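Local coordinates for hypothetical protein (Mesorhizobium loti, PDB 2O2X) that removes the C-7 phosphate of D-glycero-beta-D-manno-heptose 1,7-bisphosphate, a magnesium-dependent step in ADP-heptose biosynthesis, at residues 40-45 with 55-60; 23-28 with 109-114; 50-55 with 94-99; 89-94 with 117-122. One frame throughout, in Å; residues are numbered along the deposited sequence.

How the contacts relate
The four contacts run from core to surface. Contact 4 is fully buried: aromatic and alanine side chains press the first turn of helix 91-107 against strand 114-118. Contact 3 uses the next turn of the same helix but lies at the surface, where loop 50-55 rests P52, I55 and the backbone at S50 on A96 and V97 by van der Waals packing. Contact 1 shares I55 with contact 3 and is partly buried, in the loop carrying probable substrate-binding residues, held by backbone hydrogen bonds and an arginine. Contact 2, also partly buried, stands about 20 Å (centre to centre) from contacts 1 and 3, its chemistry charged: a salt bridge with a cation-pi stack.

Contact 1 of 4, residues 40-45 with 55-60; sequences GTINVD and IVLRPQ
A single beta bridge between N43 and L57 closes the loop that joins strand 34-36 to helix 62-71, just beyond the DxD motif of this HAD-fold phosphatase, the region where the family carries its squiggle and flap. Two backbone bonds frame it: V44 N donates to V56 O at 2.8 Å, almost in line with the carbonyl, and R58 N donates to I42 O at 2.9 Å. R58 adds the side-chain grip. Its chain, bent at chi3 (65°), runs its CG past V44 N and turns NH1 onto T41 O at 3.0 Å, on a lone pair and in the guanidinium plane, with G40 O over one face. Arginine is long enough to pass V44 N and still bring a donor to T41 O. A leucine in its place would probably leave T41 O without this donor and the turn less firmly fixed. G40 has a positive phi (97°) at which a CB would collide with the preceding carbonyl, so glycine suits it. N43 sends ND2 to D39, the probable proton donor, and also to V44 O. Water 2 finishes the bridge, donating to V44 O at 2.7 Å and accepting from V56 N.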
loop_
_atom_site.group_PDB
_atom_site.type_symbol
_atom_site.label_atom_id
_atom_site.label_comp_id
_atom_site.label_asym_id
_atom_site.label_seq_id
_atom_site.Cartn_x
_atom_site.Cartn_y
_atom_site.Cartn_z
ATOM N N GLY A 40 4.792 -8.827 -0.434
ATOM C CA GLY A 40 4.700 -9.212 -1.840
ATOM C C GLY A 40 4.922 -8.089 -2.844
ATOM O O GLY A 40 5.022 -8.325 -4.067
ATOM N N THR A 41 5.065 -6.857 -2.353
ATOM C CA THR A 41 5.179 -5.677 -3.198
ATOM C C THR A 41 6.419 -4.889 -2.794
ATOM O O THR A 41 7.388 -4.827 -3.559
ATOM C CB THR A 41 3.881 -4.831 -3.156
ATOM O OG1 THR A 41 2.811 -5.596 -3.705
ATOM C CG2 THR A 41 3.996 -3.549 -3.959
ATOM N N ILE A 42 6.444 -4.358 -1.569
ATOM C CA ILE A 42 7.593 -3.688 -1.019
ATOM C C ILE A 42 8.586 -4.659 -0.433
ATOM O O ILE A 42 9.788 -4.499 -0.656
ATOM C CB ILE A 42 7.140 -2.664 0.056
ATOM C CG1 ILE A 42 6.267 -1.593 -0.575
ATOM C CG2 ILE A 42 8.362 -2.044 0.762
ATOM C CD1 ILE A 42 5.634 -0.667 0.459
ATOM N N ASN A 43 8.102 -5.628 0.317
ATOM C CA ASN A 43 8.978 -6.656 0.878
ATOM C C ASN A 43 8.574 -8.019 0.378
ATOM O O ASN A 43 7.460 -8.230 -0.124
ATOM C CB ASN A 43 9.011 -6.607 2.419
ATOM C CG ASN A 43 7.663 -6.831 3.059
ATOM O OD1 ASN A 43 6.935 -5.883 3.282
ATOM N ND2 ASN A 43 7.324 -8.081 3.356
ATOM N N VAL A 44 9.501 -8.957 0.459
ATOM C CA VAL A 44 9.237 -10.296 0.026
ATOM C C VAL A 44 8.121 -10.900 0.881
ATOM O O VAL A 44 8.115 -10.764 2.117
ATOM C CB VAL A 44 10.517 -11.154 0.105
ATOM C CG1 VAL A 44 10.212 -12.614 -0.243
ATOM C CG2 VAL A 44 11.586 -10.607 -0.819
ATOM N N ASP A 45 7.181 -11.574 0.241
ATOM C CA ASP A 45 6.020 -12.087 0.952
ATOM C C ASP A 45 6.427 -13.278 1.808
ATOM O O ASP A 45 7.388 -13.994 1.501
ATOM C CB ASP A 45 4.943 -12.518 -0.039
ATOM C CG ASP A 45 3.531 -12.488 0.559
ATOM O OD1 ASP A 45 3.343 -12.160 1.740
ATOM O OD2 ASP A 45 2.586 -12.815 -0.182
ATOM N N ILE A 55 12.780 -9.811 7.285
ATOM C CA ILE A 55 12.318 -8.881 6.227
ATOM C C ILE A 55 13.411 -8.616 5.191
ATOM O O ILE A 55 14.561 -8.286 5.532
ATOM C CB ILE A 55 11.842 -7.560 6.858
ATOM C CG1 ILE A 55 10.529 -7.784 7.603
ATOM C CG2 ILE A 55 11.688 -6.443 5.821
ATOM C CD1 ILE A 55 9.279 -7.899 6.683
ATOM N N VAL A 56 13.033 -8.740 3.918
ATOM C CA VAL A 56 13.892 -8.419 2.786
ATOM C C VAL A 56 13.088 -7.587 1.800
ATOM O O VAL A 56 11.990 -7.981 1.445
ATOM C CB VAL A 56 14.347 -9.715 2.089
ATOM C CG1 VAL A 56 15.162 -9.429 0.849
ATOM C CG2 VAL A 56 15.137 -10.560 3.065
ATOM N N LEU A 57 13.648 -6.471 1.355
ATOM C CA LEU A 57 12.999 -5.651 0.342
ATOM C C LEU A 57 12.971 -6.336 -1.015
ATOM O O LEU A 57 13.870 -7.116 -1.356
ATOM C CB LEU A 57 13.686 -4.318 0.208
ATOM C CG LEU A 57 13.706 -3.393 1.420
ATOM C CD1 LEU A 57 14.291 -2.084 1.040
ATOM C CD2 LEU A 57 12.335 -3.209 1.983
ATOM N N ARG A 58 11.929 -6.049 -1.791
ATOM C CA ARG A 58 11.904 -6.357 -3.225
ATOM C C ARG A 58 12.551 -5.188 -3.957
ATOM O O ARG A 58 11.964 -4.110 -4.056
ATOM C CB ARG A 58 10.480 -6.610 -3.712
ATOM C CG ARG A 58 9.810 -7.805 -3.065
ATOM C CD ARG A 58 8.453 -8.104 -3.626
ATOM N NE ARG A 58 8.489 -8.525 -5.042
ATOM C CZ ARG A 58 8.202 -7.766 -6.087
ATOM N NH1 ARG A 58 7.798 -6.499 -5.966
ATOM N NH2 ARG A 58 8.314 -8.290 -7.294
ATOM N N PRO A 59 13.791 -5.369 -4.459
ATOM C CA PRO A 59 14.431 -4.171 -5.037
ATOM C C PRO A 59 13.714 -3.609 -6.246
ATOM O O PRO A 59 13.827 -2.428 -6.528
ATOM C CB PRO A 59 15.850 -4.657 -5.401
ATOM C CG PRO A 59 16.040 -5.911 -4.574
ATOM C CD PRO A 59 14.684 -6.543 -4.490
ATOM N N GLN A 60 12.946 -4.427 -6.927
ATOM C CA GLN A 60 12.265 -3.931 -8.135
ATOM C C GLN A 60 11.120 -2.942 -7.840
ATOM O O GLN A 60 10.643 -2.278 -8.743
ATOM C CB GLN A 60 11.842 -5.084 -9.045
ATOM C CG GLN A 60 10.978 -6.137 -8.446
ATOM C CD GLN A 60 11.747 -7.316 -7.821
ATOM O OE1 GLN A 60 12.409 -7.178 -6.778
ATOM N NE2 GLN A 60 11.608 -8.486 -8.416
HETATM O O HOH W 1 11.093 -2.356 -1.984
HETATM O O HOH W 2 10.244 -10.139 3.637
#

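Contact 2 of 4, residues 23-28 with 109-114; sequences GGRVFP and GVFVDM
A salt bridge backed by a cation-pi stack, R25 with D113 and F111, ties the loop after strand 17-21 to the link between helix 91-107 and strand 114-118, one of the alpha-to-beta connections of the Rossmann-like HAD core. R25 bends at chi3 (-74°), which lays its guanidinium flat over F111, centres 3.8 Å apart and planes at 28°, with CD1 of the ring beneath one face. The rim of the same group does the polar work: NE donates to D113 OD1 at 2.7 Å, nearly along the C-O axis of the acceptor, while NH2 reaches V112 O at 2.9 Å from above the carbonyl plane. Arginine suits the place because its flat face can stack while its edge donates. D113 is buried, and these partners probably offset its charge; OD2 is taken by the backbone N of V75, which ties the carboxylate to the neighbouring strand 75-80. F27 lines the carboxylate from another direction, its CZ 3.4 Å from D113 CG and its ring steeply turned against the group. Water 3 accepts from R25 N and donates to D113 OD1 at 2.8 Å.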
loop_
_atom_site.group_PDB
_atom_site.type_symbol
_atom_site.label_atom_id
_atom_site.label_comp_id
_atom_site.label_asym_id
_atom_site.label_seq_id
_atom_site.Cartn_x
_atom_site.Cartn_y
_atom_site.Cartn_z
ATOM N N GLY A 23 6.685 10.427 8.637
ATOM C CA GLY A 23 7.565 11.504 8.181
ATOM C C GLY A 23 6.814 12.802 8.247
ATOM O O GLY A 23 5.662 12.862 8.685
ATOM N N GLY A 24 7.451 13.853 7.774
ATOM C CA GLY A 24 6.868 15.180 7.948
ATOM C C GLY A 24 6.856 15.969 6.677
ATOM O O GLY A 24 6.888 17.201 6.721
ATOM N N ARG A 25 6.823 15.281 5.536
ATOM C CA ARG A 25 6.719 15.976 4.265
ATOM C C ARG A 25 5.341 16.590 4.163
ATOM O O ARG A 25 4.386 16.066 4.698
ATOM C CB ARG A 25 7.005 15.052 3.107
ATOM C CG ARG A 25 8.448 14.665 3.026
ATOM C CD ARG A 25 8.671 13.414 2.220
ATOM N NE ARG A 25 8.257 12.185 2.934
ATOM C CZ ARG A 25 8.943 11.581 3.896
ATOM N NH1 ARG A 25 10.087 12.082 4.347
ATOM N NH2 ARG A 25 8.453 10.480 4.459
ATOM N N VAL A 26 5.257 17.744 3.516
ATOM C CA VAL A 26 3.994 18.446 3.388
ATOM C C VAL A 26 3.471 18.218 1.978
ATOM O O VAL A 26 4.207 18.329 0.997
ATOM C CB VAL A 26 4.151 19.955 3.717
ATOM C CG1 VAL A 26 2.906 20.764 3.302
ATOM C CG2 VAL A 26 4.436 20.125 5.212
ATOM N N PHE A 27 2.202 17.862 1.896
ATOM C CA PHE A 27 1.559 17.642 0.638
ATOM C C PHE A 27 0.407 18.612 0.538
ATOM O O PHE A 27 -0.463 18.620 1.397
ATOM C CB PHE A 27 1.065 16.193 0.551
ATOM C CG PHE A 27 2.184 15.207 0.531
ATOM C CD1 PHE A 27 2.943 15.009 -0.617
ATOM C CD2 PHE A 27 2.538 14.532 1.681
ATOM C CE1 PHE A 27 4.004 14.127 -0.605
ATOM C CE2 PHE A 27 3.605 13.658 1.699
ATOM C CZ PHE A 27 4.347 13.456 0.553
ATOM N N PRO A 28 0.389 19.417 -0.528
ATOM C CA PRO A 28 -0.799 20.218 -0.774
ATOM C C PRO A 28 -1.993 19.327 -1.061
ATOM O O PRO A 28 -1.836 18.155 -1.405
ATOM C CB PRO A 28 -0.431 21.057 -2.011
ATOM C CG PRO A 28 0.664 20.322 -2.644
ATOM C CD PRO A 28 1.406 19.588 -1.583
ATOM N N GLY A 109 17.367 5.243 0.455
ATOM C CA GLY A 109 17.091 6.625 0.164
ATOM C C GLY A 109 15.673 6.914 -0.270
ATOM O O GLY A 109 15.419 7.917 -0.951
ATOM N N VAL A 110 14.733 6.050 0.114
ATOM C CA VAL A 110 13.323 6.240 -0.266
ATOM C C VAL A 110 12.449 6.183 0.988
ATOM O O VAL A 110 12.895 5.766 2.064
ATOM C CB VAL A 110 12.841 5.242 -1.374
ATOM C CG1 VAL A 110 13.800 5.279 -2.587
ATOM C CG2 VAL A 110 12.739 3.805 -0.846
ATOM N N PHE A 111 11.223 6.657 0.843
ATOM C CA PHE A 111 10.332 6.755 1.987
ATOM C C PHE A 111 8.869 6.620 1.592
ATOM O O PHE A 111 8.502 6.700 0.417
ATOM C CB PHE A 111 10.547 8.088 2.716
ATOM C CG PHE A 111 10.701 9.227 1.812
ATOM C CD1 PHE A 111 9.604 9.843 1.253
ATOM C CD2 PHE A 111 11.968 9.689 1.461
ATOM C CE1 PHE A 111 9.750 10.927 0.378
ATOM C CE2 PHE A 111 12.115 10.764 0.602
ATOM C CZ PHE A 111 11.010 11.382 0.058
ATOM N N VAL A 112 8.048 6.415 2.615
ATOM C CA VAL A 112 6.605 6.453 2.448
ATOM C C VAL A 112 6.043 7.549 3.357
ATOM O O VAL A 112 6.759 8.121 4.199
ATOM C CB VAL A 112 5.942 5.104 2.734
ATOM C CG1 VAL A 112 6.639 3.960 1.965
ATOM C CG2 VAL A 112 5.891 4.788 4.193
ATOM N N ASP A 113 4.766 7.858 3.158
ATOM C CA ASP A 113 4.103 9.001 3.810
ATOM C C ASP A 113 2.927 8.641 4.710
ATOM O O ASP A 113 2.497 9.435 5.547
ATOM C CB ASP A 113 3.702 9.973 2.730
ATOM C CG ASP A 113 4.902 10.433 1.937
ATOM O OD1 ASP A 113 5.757 11.136 2.568
ATOM O OD2 ASP A 113 5.045 10.045 0.750
HETATM N N MSE A 114 2.401 7.430 4.563
HETATM C CA MSE A 114 1.324 6.984 5.441
HETATM C C MSE A 114 1.285 5.458 5.391
HETATM O O MSE A 114 1.570 4.856 4.339
HETATM C CB MSE A 114 -0.008 7.579 5.009
HETATM C CG MSE A 114 -1.171 7.223 5.890
HETATM SE SE MSE A 114 -2.817 8.155 5.519
HETATM C CE MSE A 114 -2.388 9.818 6.387
HETATM O O HOH W 3 5.645 12.417 5.003
#

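Contact 3 of 4, residues 50-55 with 94-99; sequences SDPAEI and FAAVNG
V97 meets the 50-55 loop through both branches of its side chain, which part at CB on the flank of helix 91-107. CB itself serves as the fork. One branch, CG1, is anti to the backbone N (chi1 168°) and is thereby aimed at I55, meeting its CD1 at 3.5 Å, tighter than usual for two carbons, with I55 CG1 just behind. The two side chains cross at about a right angle, so a methyl is lodged against the end of the isoleucine chain. The other branch, CG2, lies beside the backbone N and presses on the main chain of the loop instead: S50 C is 3.4 Å away, the peptide nitrogen of D51 follows at 3.7 Å, and P52 CD at 4.0 Å. A beta-branched valine suits this place, because its two methyls can meet I55 and the S50-P52 backbone at once, without a long, flexible chain.

One residue earlier, A96 receives the proline ring, P52 CG lying 3.9 Å from A96 CB; the small methyl lets the ring come close to the helix, and P52 CB rests near A96 O. The loop holds its own shape. D51 OD1 accepts from A53 N at 3.0 Å, met from above the carboxylate plane, which makes an Asx turn at the start of the 3-10 segment 52-54. V97 also touches R38, a probable substrate-binding residue. The whole is a surface contact of apolar side chains with one another and with the loop backbone, in which the loop between strand 34-36 and helix 62-71 of the HAD fold folds back on a helix flanking the central sheet.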
loop_
_atom_site.group_PDB
_atom_site.type_symbol
_atom_site.label_atom_id
_atom_site.label_comp_id
_atom_site.label_asym_id
_atom_site.label_seq_id
_atom_site.Cartn_x
_atom_site.Cartn_y
_atom_site.Cartn_z
ATOM N N SER A 50 5.999 -11.614 11.091
ATOM C CA SER A 50 6.122 -11.185 12.504
ATOM C C SER A 50 7.567 -10.974 12.973
ATOM O O SER A 50 7.778 -10.440 14.069
ATOM C CB SER A 50 5.488 -12.234 13.405
ATOM O OG SER A 50 6.196 -13.469 13.291
ATOM N N ASP A 51 8.561 -11.394 12.183
ATOM C CA ASP A 51 9.960 -11.366 12.635
ATOM C C ASP A 51 10.708 -10.341 11.807
ATOM O O ASP A 51 10.944 -10.544 10.625
ATOM C CB ASP A 51 10.589 -12.762 12.516
ATOM C CG ASP A 51 11.968 -12.842 13.172
ATOM O OD1 ASP A 51 12.597 -11.789 13.346
ATOM O OD2 ASP A 51 12.400 -13.968 13.544
ATOM N N PRO A 52 11.080 -9.201 12.417
ATOM C CA PRO A 52 11.751 -8.188 11.618
ATOM C C PRO A 52 13.053 -8.639 10.971
ATOM O O PRO A 52 13.433 -8.154 9.902
ATOM C CB PRO A 52 11.999 -7.041 12.594
ATOM C CG PRO A 52 11.511 -7.464 13.891
ATOM C CD PRO A 52 10.890 -8.795 13.826
ATOM N N ALA A 53 13.710 -9.597 11.603
ATOM C CA ALA A 53 14.971 -10.106 11.071
ATOM C C ALA A 53 14.846 -10.812 9.709
ATOM O O ALA A 53 15.826 -10.928 8.971
ATOM C CB ALA A 53 15.614 -11.054 12.089
ATOM N N GLU A 54 13.656 -11.279 9.390
ATOM C CA GLU A 54 13.409 -12.017 8.138
ATOM C C GLU A 54 13.013 -11.086 6.991
ATOM O O GLU A 54 12.921 -11.524 5.847
ATOM C CB GLU A 54 12.318 -13.066 8.354
ATOM C CG GLU A 54 12.740 -14.160 9.304
ATOM C CD GLU A 54 11.662 -15.226 9.551
ATOM O OE1 GLU A 54 10.511 -15.092 9.039
ATOM O OE2 GLU A 54 11.994 -16.222 10.245
ATOM N N ILE A 55 12.780 -9.811 7.285
ATOM C CA ILE A 55 12.318 -8.881 6.227
ATOM C C ILE A 55 13.411 -8.616 5.191
ATOM O O ILE A 55 14.561 -8.286 5.532
ATOM C CB ILE A 55 11.842 -7.560 6.858
ATOM C CG1 ILE A 55 10.529 -7.784 7.603
ATOM C CG2 ILE A 55 11.688 -6.443 5.821
ATOM C CD1 ILE A 55 9.279 -7.899 6.683
ATOM N N PHE A 94 3.726 -6.224 14.345
ATOM C CA PHE A 94 3.544 -5.390 13.163
ATOM C C PHE A 94 4.397 -4.126 13.286
ATOM O O PHE A 94 5.057 -3.693 12.340
ATOM C CB PHE A 94 2.072 -4.997 12.955
ATOM C CG PHE A 94 1.878 -4.025 11.822
ATOM C CD1 PHE A 94 1.894 -4.473 10.503
ATOM C CD2 PHE A 94 1.758 -2.674 12.038
ATOM C CE1 PHE A 94 1.736 -3.614 9.470
ATOM C CE2 PHE A 94 1.630 -1.797 11.007
ATOM C CZ PHE A 94 1.609 -2.257 9.715
ATOM N N ALA A 95 4.381 -3.494 14.456
ATOM C CA ALA A 95 5.153 -2.271 14.625
ATOM C C ALA A 95 6.649 -2.500 14.371
ATOM O O ALA A 95 7.307 -1.723 13.680
ATOM C CB ALA A 95 4.933 -1.680 16.043
ATOM N N ALA A 96 7.176 -3.580 14.926
ATOM C CA ALA A 96 8.587 -3.923 14.728
ATOM C C ALA A 96 8.934 -4.256 13.266
ATOM O O ALA A 96 9.941 -3.807 12.734
ATOM C CB ALA A 96 8.956 -5.084 15.617
ATOM N N VAL A 97 8.093 -5.067 12.643
ATOM C CA VAL A 97 8.322 -5.481 11.264
ATOM C C VAL A 97 8.173 -4.300 10.321
ATOM O O VAL A 97 9.014 -4.091 9.421
ATOM C CB VAL A 97 7.361 -6.621 10.882
ATOM C CG1 VAL A 97 7.354 -6.880 9.365
ATOM C CG2 VAL A 97 7.723 -7.873 11.626
ATOM N N ASN A 98 7.090 -3.546 10.481
ATOM C CA ASN A 98 6.859 -2.399 9.619
ATOM C C ASN A 98 7.958 -1.361 9.790
ATOM O O ASN A 98 8.422 -0.756 8.817
ATOM C CB ASN A 98 5.467 -1.766 9.846
ATOM C CG ASN A 98 4.981 -1.069 8.604
ATOM O OD1 ASN A 98 4.747 -1.744 7.579
ATOM N ND2 ASN A 98 4.870 0.262 8.640
ATOM N N GLY A 99 8.385 -1.138 11.031
ATOM C CA GLY A 99 9.509 -0.253 11.270
ATOM C C GLY A 99 10.775 -0.685 10.559
ATOM O O GLY A 99 11.496 0.137 10.020
#

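Contact 4 of 4, residues 89-94 with 117-122; sequences FGWSAF and ACAYHE
The indole of W91 turns its edge toward A117 CB and F94 CD2, both near its plane, while F94 takes W91 on a ring face: W91 CZ3 stands 3.7 Å above that plane, toward the rim. The opposite face of F94 carries N98 CB, and W18 meets the same phenyl edge-to-face. W91 and F94 belong to the helix-on-sheet interface of a beta-alpha-beta crossover in the Rossmann-like HAD core, in which helix 91-107 leads from strand 75-80 to its parallel neighbour 114-118.

The side-chain touches across the contact are apolar. W91 CH2 lies 3.8 Å from A117 CB, and W91 CZ2 is 3.6 Å from A119 CB. F94 places its CZ 3.7 Å from A117 CB, since CG anti to the backbone N (chi1 174°) sends the ring toward the strand. The A117 methyl meets both rings, which approach from directions roughly at right angles, and alanine suits the spot: a methyl is small enough to touch both rings while the strand keeps its backbone pairing, A117 with W18 and C118 with T79 and Q81. T79, which probably stabilises the phosphoryl group, also touches the A117 side chain.

W91 is buried, and its one polar atom is satisfied, NE1 donating to P15 O. A serine here would probably leave that carbonyl without its indole donor and open a gap beside A117 and A119, with F94 freer to turn. G90 occupies the N-cap position, and the first turn of the helix is closed by F94 N bonding to G90 O at 3.1 Å.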
loop_
_atom_site.group_PDB
_atom_site.type_symbol
_atom_site.label_atom_id
_atom_site.label_comp_id
_atom_site.label_asym_id
_atom_site.label_seq_id
_atom_site.Cartn_x
_atom_site.Cartn_y
_atom_site.Cartn_z
ATOM N N PHE A 89 0.380 -13.369 15.372
ATOM C CA PHE A 89 1.151 -12.253 15.955
ATOM C C PHE A 89 0.171 -11.122 16.298
ATOM O O PHE A 89 -1.029 -11.230 16.080
ATOM C CB PHE A 89 2.320 -11.806 15.070
ATOM C CG PHE A 89 1.911 -11.372 13.675
ATOM C CD1 PHE A 89 1.815 -12.300 12.667
ATOM C CD2 PHE A 89 1.711 -10.040 13.372
ATOM C CE1 PHE A 89 1.443 -11.913 11.384
ATOM C CE2 PHE A 89 1.357 -9.636 12.092
ATOM C CZ PHE A 89 1.214 -10.589 11.094
ATOM N N GLY A 90 0.706 -10.046 16.874
ATOM C CA GLY A 90 -0.077 -8.885 17.263
ATOM C C GLY A 90 0.449 -7.585 16.702
ATOM O O GLY A 90 1.395 -7.549 15.900
ATOM N N TRP A 91 -0.167 -6.496 17.125
ATOM C CA TRP A 91 0.213 -5.176 16.663
ATOM C C TRP A 91 1.619 -4.794 17.056
ATOM O O TRP A 91 2.235 -4.007 16.363
ATOM C CB TRP A 91 -0.777 -4.105 17.092
ATOM C CG TRP A 91 -2.057 -4.140 16.302
ATOM C CD1 TRP A 91 -3.296 -4.350 16.789
ATOM C CD2 TRP A 91 -2.215 -3.916 14.883
ATOM N NE1 TRP A 91 -4.229 -4.301 15.778
ATOM C CE2 TRP A 91 -3.592 -4.024 14.595
ATOM C CE3 TRP A 91 -1.319 -3.636 13.838
ATOM C CZ2 TRP A 91 -4.113 -3.851 13.305
ATOM C CZ3 TRP A 91 -1.834 -3.481 12.545
ATOM C CH2 TRP A 91 -3.221 -3.596 12.296
ATOM N N SER A 92 2.157 -5.335 18.159
ATOM C CA SER A 92 3.544 -5.022 18.507
ATOM C C SER A 92 4.541 -5.604 17.507
ATOM O O SER A 92 5.515 -4.958 17.128
ATOM C CB SER A 92 3.853 -5.492 19.925
ATOM O OG SER A 92 3.169 -4.642 20.828
ATOM N N ALA A 93 4.260 -6.816 17.057
ATOM C CA ALA A 93 5.078 -7.417 16.014
ATOM C C ALA A 93 4.952 -6.630 14.705
ATOM O O ALA A 93 5.953 -6.394 14.017
ATOM C CB ALA A 93 4.710 -8.848 15.808
ATOM N N PHE A 94 3.726 -6.224 14.345
ATOM C CA PHE A 94 3.544 -5.390 13.163
ATOM C C PHE A 94 4.397 -4.126 13.286
ATOM O O PHE A 94 5.057 -3.693 12.340
ATOM C CB PHE A 94 2.072 -4.997 12.955
ATOM C CG PHE A 94 1.878 -4.025 11.822
ATOM C CD1 PHE A 94 1.894 -4.473 10.503
ATOM C CD2 PHE A 94 1.758 -2.674 12.038
ATOM C CE1 PHE A 94 1.736 -3.614 9.470
ATOM C CE2 PHE A 94 1.630 -1.797 11.007
ATOM C CZ PHE A 94 1.609 -2.257 9.715
ATOM N N ALA A 117 -3.204 -0.306 8.010
ATOM C CA ALA A 117 -3.236 -1.748 8.104
ATOM C C ALA A 117 -4.523 -2.226 8.749
ATOM O O ALA A 117 -5.071 -1.565 9.659
ATOM C CB ALA A 117 -2.044 -2.264 8.896
ATOM N N CYS A 118 -5.011 -3.350 8.264
ATOM C CA CYS A 118 -6.282 -3.945 8.711
ATOM C C CYS A 118 -6.072 -5.384 9.138
ATOM O O CYS A 118 -5.656 -6.208 8.328
ATOM C CB CYS A 118 -7.318 -3.884 7.622
ATOM S SG CYS A 118 -8.927 -4.519 8.242
ATOM N N ALA A 119 -6.389 -5.685 10.403
ATOM C CA ALA A 119 -6.176 -7.019 10.992
ATOM C C ALA A 119 -7.342 -7.975 10.790
ATOM O O ALA A 119 -7.161 -9.191 10.907
ATOM C CB ALA A 119 -5.902 -6.889 12.458
ATOM N N TYR A 120 -8.535 -7.445 10.561
ATOM C CA TYR A 120 -9.751 -8.255 10.610
ATOM C C TYR A 120 -9.781 -9.334 9.537
ATOM O O TYR A 120 -9.460 -9.083 8.363
ATOM C CB TYR A 120 -10.969 -7.368 10.417
ATOM C CG TYR A 120 -11.157 -6.292 11.475
ATOM C CD1 TYR A 120 -11.261 -6.617 12.823
ATOM C CD2 TYR A 120 -11.272 -4.950 11.124
ATOM C CE1 TYR A 120 -11.459 -5.614 13.805
ATOM C CE2 TYR A 120 -11.476 -3.950 12.096
ATOM C CZ TYR A 120 -11.570 -4.296 13.417
ATOM O OH TYR A 120 -11.754 -3.306 14.366
ATOM N N HIS A 121 -10.191 -10.546 9.905
ATOM C CA HIS A 121 -10.290 -11.626 8.932
ATOM C C HIS A 121 -11.315 -12.648 9.376
ATOM O O HIS A 121 -11.388 -12.962 10.562
ATOM C CB HIS A 121 -8.914 -12.281 8.761
ATOM C CG HIS A 121 -8.818 -13.266 7.632
ATOM N ND1 HIS A 121 -9.164 -14.598 7.759
ATOM C CD2 HIS A 121 -8.379 -13.112 6.362
ATOM C CE1 HIS A 121 -8.956 -15.212 6.604
ATOM N NE2 HIS A 121 -8.471 -14.336 5.741
ATOM N N GLU A 122 -12.011 -13.225 8.403
ATOM C CA GLU A 122 -13.091 -14.225 8.652
ATOM C C GLU A 122 -12.633 -15.462 9.408
ATOM O O GLU A 122 -13.430 -16.059 10.156
ATOM C CB GLU A 122 -13.736 -14.643 7.332
ATOM C CG GLU A 122 -12.834 -15.360 6.362
ATOM C CD GLU A 122 -12.831 -16.865 6.517
ATOM O OE1 GLU A 122 -13.739 -17.426 7.186
ATOM O OE2 GLU A 122 -11.913 -17.497 5.938
#